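PDB 1KS8: endo-b-1,4-glucanase from Nasutitermes takasagoensis, which probably hydrolyses internal beta-1,4-glucosidic linkages in cellulose, lichenin and cereal beta-glucans, as a glycosyl hydrolase of family 9. Local coordinates for residues P147-A152 against A209-E214; E214-A219 against S237-F242. All blocks are in the same frame, centred on the assembly; numbering follows the deposited sequence.

In the fold
Both contacts use the start of helix 212-226 and share E214, and their centres lie about 11 Å apart on the same side of the chain's centre. Contact 1 joins this helix to the start of helix 149-165, about 16 Å from the centre of the chain. Contact 2, at about 21 Å, joins it to the following helix, 229-241. Both are largely buried, but their chemistry differs: contact 1 packs the carbon parts of polar side chains beside a known calcium site, with a water bridging the two segments, whereas contact 2 is made mainly by apolar side-chain carbons, with no hydrogen bond across. They meet where R212 CB packs on F242 CD1 at 3.4 Å.

Contact 1 (P147-A152 against A209-E214); sequences PGSDLA and ADYRDE
D150 packs against Y211 and E214. Its CB rests on CB of Y211 at 3.6 Å, and its CA receives the CG methylene of E214 at 3.5 Å; this is the tight part of the contact. S149 continues it, its CB meeting CD1 of Y211 at 3.6 Å and its OG standing over one ring face, offset toward the rim, while hydrogen-bonded to A188 O and G193 N. The D150 carboxylate is turned 72° from the Y211 ring plane. With CG between the backbone N and the carbonyl carbon (chi1 37°), OD1 can accept from L151 N at 2.9 Å and from Y195 N. In this (alpha/alpha)6 fold the contact ties the start of helix 149-165 to that of helix 212-226, where D210, D213 and E214 belong to a calcium site that holds no ion in this model. E214 OE2 is salt-bridged to K256. Toward the looser side, OD2 of D150 is hydrogen-bonded to S208 OG and accepts from a water that accepts from A209 N at 2.8 Å. With the carboxylate cut back to an alanine here, L151 N, Y195 N, S208 OG and the water would probably lose their common partner. Farther out, R212 NH1 lies over the opposite face of the Y211 ring and salt-bridges D210 OD2 at 2.9 Å, an oxygen that also caps R212 N.

Contact 2 (E214-A219 against S237-F242); sequences ELVWAA and SLYDEF
V216 sets its two methyls against different neighbours on helix 229-241. CG2, anti to the carbonyl carbon, reaches CB of L238 at 3.8 Å, and the two side chains slide past each other in opposite directions. The same methyl lies 4.2 Å from CD1 of F242, meeting that ring obliquely. CG1 is anti to the backbone N (chi1 -178°), which carries it to the edge of the Y239 ring, near the ring plane, and to 4.1 Å from CB of Y239. The Y239 side chain crosses V216 at a slant and ends in a hydroxyl hydrogen-bonded to Q261 OE1. One turn along from L238, F242 turns a ring edge to L215, whose CD1 lies close to the ring plane and 4.3 Å from CE1. No hydrogen bond joins the two segments, and the side chains meet through aliphatic and aromatic carbons. V216 also touches V260 of helix 257-268, and L215 touches A188 and N189 of helix 171-190, so neighbouring helices flank the pair. Helices 212-226 and 229-241 follow one another in the chain and run antiparallel, forming a helical hairpin of the kind from which the (alpha/alpha)6 barrel of family 9 glycosyl hydrolases is built.

Contact 1 (P147-A152 against A209-E214)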
loop_
_atom_site.group_PDB
_atom_site.type_symbol
_atom_site.label_atom_id
_atom_site.label_comp_id
_atom_site.label_asym_id
_atom_site.label_seq_id
_atom_site.Cartn_x
_atom_site.Cartn_y
_atom_site.Cartn_z
ATOM N N PRO A 147 -17.897 6.785 -13.432
ATOM C CA PRO A 147 -16.593 6.133 -13.587
ATOM C C PRO A 147 -15.518 6.413 -12.541
ATOM O O PRO A 147 -15.678 7.249 -11.657
ATOM C CB PRO A 147 -16.164 6.572 -14.982
ATOM C CG PRO A 147 -16.684 7.962 -15.046
ATOM C CD PRO A 147 -18.084 7.821 -14.467
ATOM N N GLY A 148 -14.416 5.684 -12.669
ATOM C CA GLY A 148 -13.295 5.838 -11.760
ATOM C C GLY A 148 -12.093 5.140 -12.359
ATOM O O GLY A 148 -11.709 4.058 -11.913
ATOM N N SER A 149 -11.504 5.763 -13.378
ATOM C CA SER A 149 -10.350 5.203 -14.073
ATOM C C SER A 149 -9.166 4.935 -13.157
ATOM O O SER A 149 -8.452 3.950 -13.340
ATOM C CB SER A 149 -9.906 6.138 -15.199
ATOM O OG SER A 149 -10.973 6.388 -16.094
ATOM N N ASP A 150 -8.946 5.815 -12.185
ATOM C CA ASP A 150 -7.834 5.623 -11.266
ATOM C C ASP A 150 -8.050 4.425 -10.346
ATOM O O ASP A 150 -7.156 3.594 -10.183
ATOM C CB ASP A 150 -7.558 6.896 -10.441
ATOM C CG ASP A 150 -8.823 7.648 -10.037
ATOM O OD1 ASP A 150 -9.949 7.136 -10.203
ATOM O OD2 ASP A 150 -8.674 8.782 -9.528
ATOM N N LEU A 151 -9.241 4.327 -9.762
ATOM C CA LEU A 151 -9.563 3.219 -8.870
ATOM C C LEU A 151 -9.586 1.890 -9.622
ATOM O O LEU A 151 -8.984 0.910 -9.182
ATOM C CB LEU A 151 -10.920 3.453 -8.209
ATOM C CG LEU A 151 -11.481 2.307 -7.362
ATOM C CD1 LEU A 151 -10.567 2.030 -6.177
ATOM C CD2 LEU A 151 -12.877 2.679 -6.887
ATOM N N ALA A 152 -10.288 1.859 -10.752
ATOM C CA ALA A 152 -10.379 0.644 -11.555
ATOM C C ALA A 152 -9.003 0.267 -12.103
ATOM O O ALA A 152 -8.643 -0.912 -12.157
ATOM C CB ALA A 152 -11.365 0.847 -12.704
ATOM N N ALA A 209 -6.204 12.512 -8.093
ATOM C CA ALA A 209 -5.282 13.550 -8.532
ATOM C C ALA A 209 -5.489 13.624 -10.043
ATOM O O ALA A 209 -6.382 14.321 -10.524
ATOM C CB ALA A 209 -3.847 13.154 -8.207
ATOM N N ASP A 210 -4.667 12.893 -10.785
ATOM C CA ASP A 210 -4.778 12.839 -12.237
ATOM C C ASP A 210 -4.767 11.354 -12.579
ATOM O O ASP A 210 -3.713 10.720 -12.608
ATOM C CB ASP A 210 -3.600 13.560 -12.895
ATOM C CG ASP A 210 -3.770 13.704 -14.396
ATOM O OD1 ASP A 210 -3.172 14.637 -14.974
ATOM O OD2 ASP A 210 -4.489 12.880 -15.002
ATOM N N TYR A 211 -5.954 10.809 -12.827
ATOM C CA TYR A 211 -6.118 9.388 -13.116
ATOM C C TYR A 211 -5.343 8.829 -14.301
ATOM O O TYR A 211 -5.190 7.615 -14.425
ATOM C CB TYR A 211 -7.607 9.064 -13.298
ATOM C CG TYR A 211 -8.235 9.634 -14.556
ATOM C CD1 TYR A 211 -7.932 9.111 -15.815
ATOM C CD2 TYR A 211 -9.138 10.694 -14.487
ATOM C CE1 TYR A 211 -8.511 9.629 -16.972
ATOM C CE2 TYR A 211 -9.723 11.219 -15.637
ATOM C CZ TYR A 211 -9.405 10.681 -16.874
ATOM O OH TYR A 211 -9.986 11.195 -18.012
ATOM N N ARG A 212 -4.850 9.702 -15.169
ATOM C CA ARG A 212 -4.133 9.257 -16.358
ATOM C C ARG A 212 -2.928 8.344 -16.130
ATOM O O ARG A 212 -2.693 7.427 -16.920
ATOM C CB ARG A 212 -3.745 10.477 -17.196
ATOM C CG ARG A 212 -4.971 11.222 -17.705
ATOM C CD ARG A 212 -4.627 12.526 -18.404
ATOM N NE ARG A 212 -5.835 13.214 -18.856
ATOM C CZ ARG A 212 -6.791 13.664 -18.046
ATOM N NH1 ARG A 212 -6.681 13.505 -16.733
ATOM N NH2 ARG A 212 -7.860 14.266 -18.548
ATOM N N ASP A 213 -2.168 8.564 -15.062
ATOM C CA ASP A 213 -1.012 7.705 -14.814
ATOM C C ASP A 213 -1.446 6.277 -14.480
ATOM O O ASP A 213 -0.711 5.322 -14.734
ATOM C CB ASP A 213 -0.136 8.281 -13.690
ATOM C CG ASP A 213 -0.863 8.378 -12.367
ATOM O OD1 ASP A 213 -2.007 8.869 -12.350
ATOM O OD2 ASP A 213 -0.280 7.978 -11.336
ATOM N N GLU A 214 -2.649 6.135 -13.929
ATOM C CA GLU A 214 -3.183 4.822 -13.577
ATOM C C GLU A 214 -3.453 3.962 -14.806
ATOM O O GLU A 214 -3.287 2.742 -14.770
ATOM C CB GLU A 214 -4.479 4.967 -12.777
ATOM C CG GLU A 214 -4.290 5.480 -11.363
ATOM C CD GLU A 214 -3.378 4.592 -10.550
ATOM O OE1 GLU A 214 -3.493 3.355 -10.675
ATOM O OE2 GLU A 214 -2.550 5.130 -9.784
HETATM O O HOH W 1 -6.041 9.957 -9.269
#

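Contact 2 (E214-A219 against S237-F242)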
loop_
_atom_site.group_PDB
_atom_site.type_symbol
_atom_site.label_atom_id
_atom_site.label_comp_id
_atom_site.label_asym_id
_atom_site.label_seq_id
_atom_site.Cartn_x
_atom_site.Cartn_y
_atom_site.Cartn_z
ATOM N N GLU A 214 -2.649 6.135 -13.929
ATOM C CA GLU A 214 -3.183 4.822 -13.577
ATOM C C GLU A 214 -3.453 3.962 -14.806
ATOM O O GLU A 214 -3.287 2.742 -14.770
ATOM C CB GLU A 214 -4.479 4.967 -12.777
ATOM C CG GLU A 214 -4.290 5.480 -11.363
ATOM C CD GLU A 214 -3.378 4.592 -10.550
ATOM O OE1 GLU A 214 -3.493 3.355 -10.675
ATOM O OE2 GLU A 214 -2.550 5.130 -9.784
ATOM N N LEU A 215 -3.889 4.593 -15.890
ATOM C CA LEU A 215 -4.168 3.860 -17.119
ATOM C C LEU A 215 -2.876 3.267 -17.681
ATOM O O LEU A 215 -2.856 2.133 -18.158
ATOM C CB LEU A 215 -4.827 4.784 -18.149
ATOM C CG LEU A 215 -6.243 5.247 -17.790
ATOM C CD1 LEU A 215 -6.738 6.252 -18.821
ATOM C CD2 LEU A 215 -7.173 4.042 -17.726
ATOM N N VAL A 216 -1.795 4.037 -17.612
ATOM C CA VAL A 216 -0.500 3.577 -18.106
ATOM C C VAL A 216 0.034 2.475 -17.189
ATOM O O VAL A 216 0.553 1.461 -17.652
ATOM C CB VAL A 216 0.525 4.735 -18.143
ATOM C CG1 VAL A 216 1.843 4.242 -18.709
ATOM C CG2 VAL A 216 -0.018 5.890 -18.981
ATOM N N TRP A 217 -0.101 2.694 -15.885
ATOM C CA TRP A 217 0.344 1.751 -14.861
ATOM C C TRP A 217 -0.364 0.407 -15.050
ATOM O O TRP A 217 0.278 -0.645 -15.086
ATOM C CB TRP A 217 0.027 2.362 -13.488
ATOM C CG TRP A 217 0.342 1.557 -12.245
ATOM C CD1 TRP A 217 -0.554 1.178 -11.282
ATOM C CD2 TRP A 217 1.639 1.193 -11.744
ATOM N NE1 TRP A 217 0.100 0.616 -10.214
ATOM C CE2 TRP A 217 1.447 0.612 -10.468
ATOM C CE3 TRP A 217 2.945 1.306 -12.244
ATOM C CZ2 TRP A 217 2.510 0.148 -9.684
ATOM C CZ3 TRP A 217 4.005 0.842 -11.462
ATOM C CH2 TRP A 217 3.778 0.272 -10.197
ATOM N N ALA A 218 -1.687 0.449 -15.187
ATOM C CA ALA A 218 -2.480 -0.762 -15.378
ATOM C C ALA A 218 -2.112 -1.477 -16.679
ATOM O O ALA A 218 -1.964 -2.702 -16.705
ATOM C CB ALA A 218 -3.968 -0.417 -15.376
ATOM N N ALA A 219 -1.966 -0.713 -17.757
ATOM C CA ALA A 219 -1.618 -1.296 -19.047
ATOM C C ALA A 219 -0.258 -1.980 -18.977
ATOM O O ALA A 219 -0.076 -3.073 -19.512
ATOM C CB ALA A 219 -1.609 -0.219 -20.130
ATOM N N SER A 237 1.681 4.389 -25.690
ATOM C CA SER A 237 0.943 5.412 -26.421
ATOM C C SER A 237 0.369 6.432 -25.442
ATOM O O SER A 237 0.480 7.637 -25.654
ATOM C CB SER A 237 -0.191 4.777 -27.233
ATOM O OG SER A 237 0.321 3.977 -28.286
ATOM N N LEU A 238 -0.240 5.945 -24.363
ATOM C CA LEU A 238 -0.820 6.832 -23.364
ATOM C C LEU A 238 0.274 7.585 -22.611
ATOM O O LEU A 238 0.098 8.746 -22.247
ATOM C CB LEU A 238 -1.690 6.036 -22.381
ATOM C CG LEU A 238 -3.079 5.588 -22.865
ATOM C CD1 LEU A 238 -3.902 6.809 -23.230
ATOM C CD2 LEU A 238 -2.966 4.673 -24.064
ATOM N N TYR A 239 1.406 6.924 -22.385
ATOM C CA TYR A 239 2.522 7.556 -21.687
ATOM C C TYR A 239 2.949 8.805 -22.456
ATOM O O TYR A 239 3.187 9.859 -21.865
ATOM C CB TYR A 239 3.698 6.577 -21.568
ATOM C CG TYR A 239 4.900 7.122 -20.820
ATOM C CD1 TYR A 239 5.788 8.011 -21.432
ATOM C CD2 TYR A 239 5.143 6.761 -19.495
ATOM C CE1 TYR A 239 6.887 8.522 -20.742
ATOM C CE2 TYR A 239 6.238 7.268 -18.797
ATOM C CZ TYR A 239 7.104 8.148 -19.425
ATOM O OH TYR A 239 8.185 8.656 -18.735
ATOM N N ASP A 240 3.041 8.679 -23.778
ATOM C CA ASP A 240 3.433 9.799 -24.625
ATOM C C ASP A 240 2.312 10.826 -24.735
ATOM O O ASP A 240 2.552 12.027 -24.635
ATOM C CB ASP A 240 3.811 9.313 -26.029
ATOM C CG ASP A 240 5.033 8.418 -26.030
ATOM O OD1 ASP A 240 5.893 8.580 -25.139
ATOM O OD2 ASP A 240 5.144 7.563 -26.934
ATOM N N GLU A 241 1.087 10.348 -24.939
ATOM C CA GLU A 241 -0.071 11.229 -25.067
ATOM C C GLU A 241 -0.220 12.124 -23.842
ATOM O O GLU A 241 -0.420 13.335 -23.959
ATOM C CB GLU A 241 -1.351 10.404 -25.236
ATOM C CG GLU A 241 -2.586 11.239 -25.556
ATOM C CD GLU A 241 -3.883 10.457 -25.427
ATOM O OE1 GLU A 241 -3.925 9.286 -25.858
ATOM O OE2 GLU A 241 -4.867 11.023 -24.905
ATOM N N PHE A 242 -0.120 11.515 -22.667
ATOM C CA PHE A 242 -0.260 12.227 -21.403
ATOM C C PHE A 242 1.019 12.954 -20.987
ATOM O O PHE A 242 1.012 13.743 -20.042
ATOM C CB PHE A 242 -0.679 11.240 -20.309
ATOM C CG PHE A 242 -1.982 10.532 -20.585
ATOM C CD1 PHE A 242 -2.258 9.307 -19.984
ATOM C CD2 PHE A 242 -2.941 11.096 -21.421
ATOM C CE1 PHE A 242 -3.470 8.654 -20.211
ATOM C CE2 PHE A 242 -4.157 10.451 -21.655
ATOM C CZ PHE A 242 -4.421 9.229 -21.048
#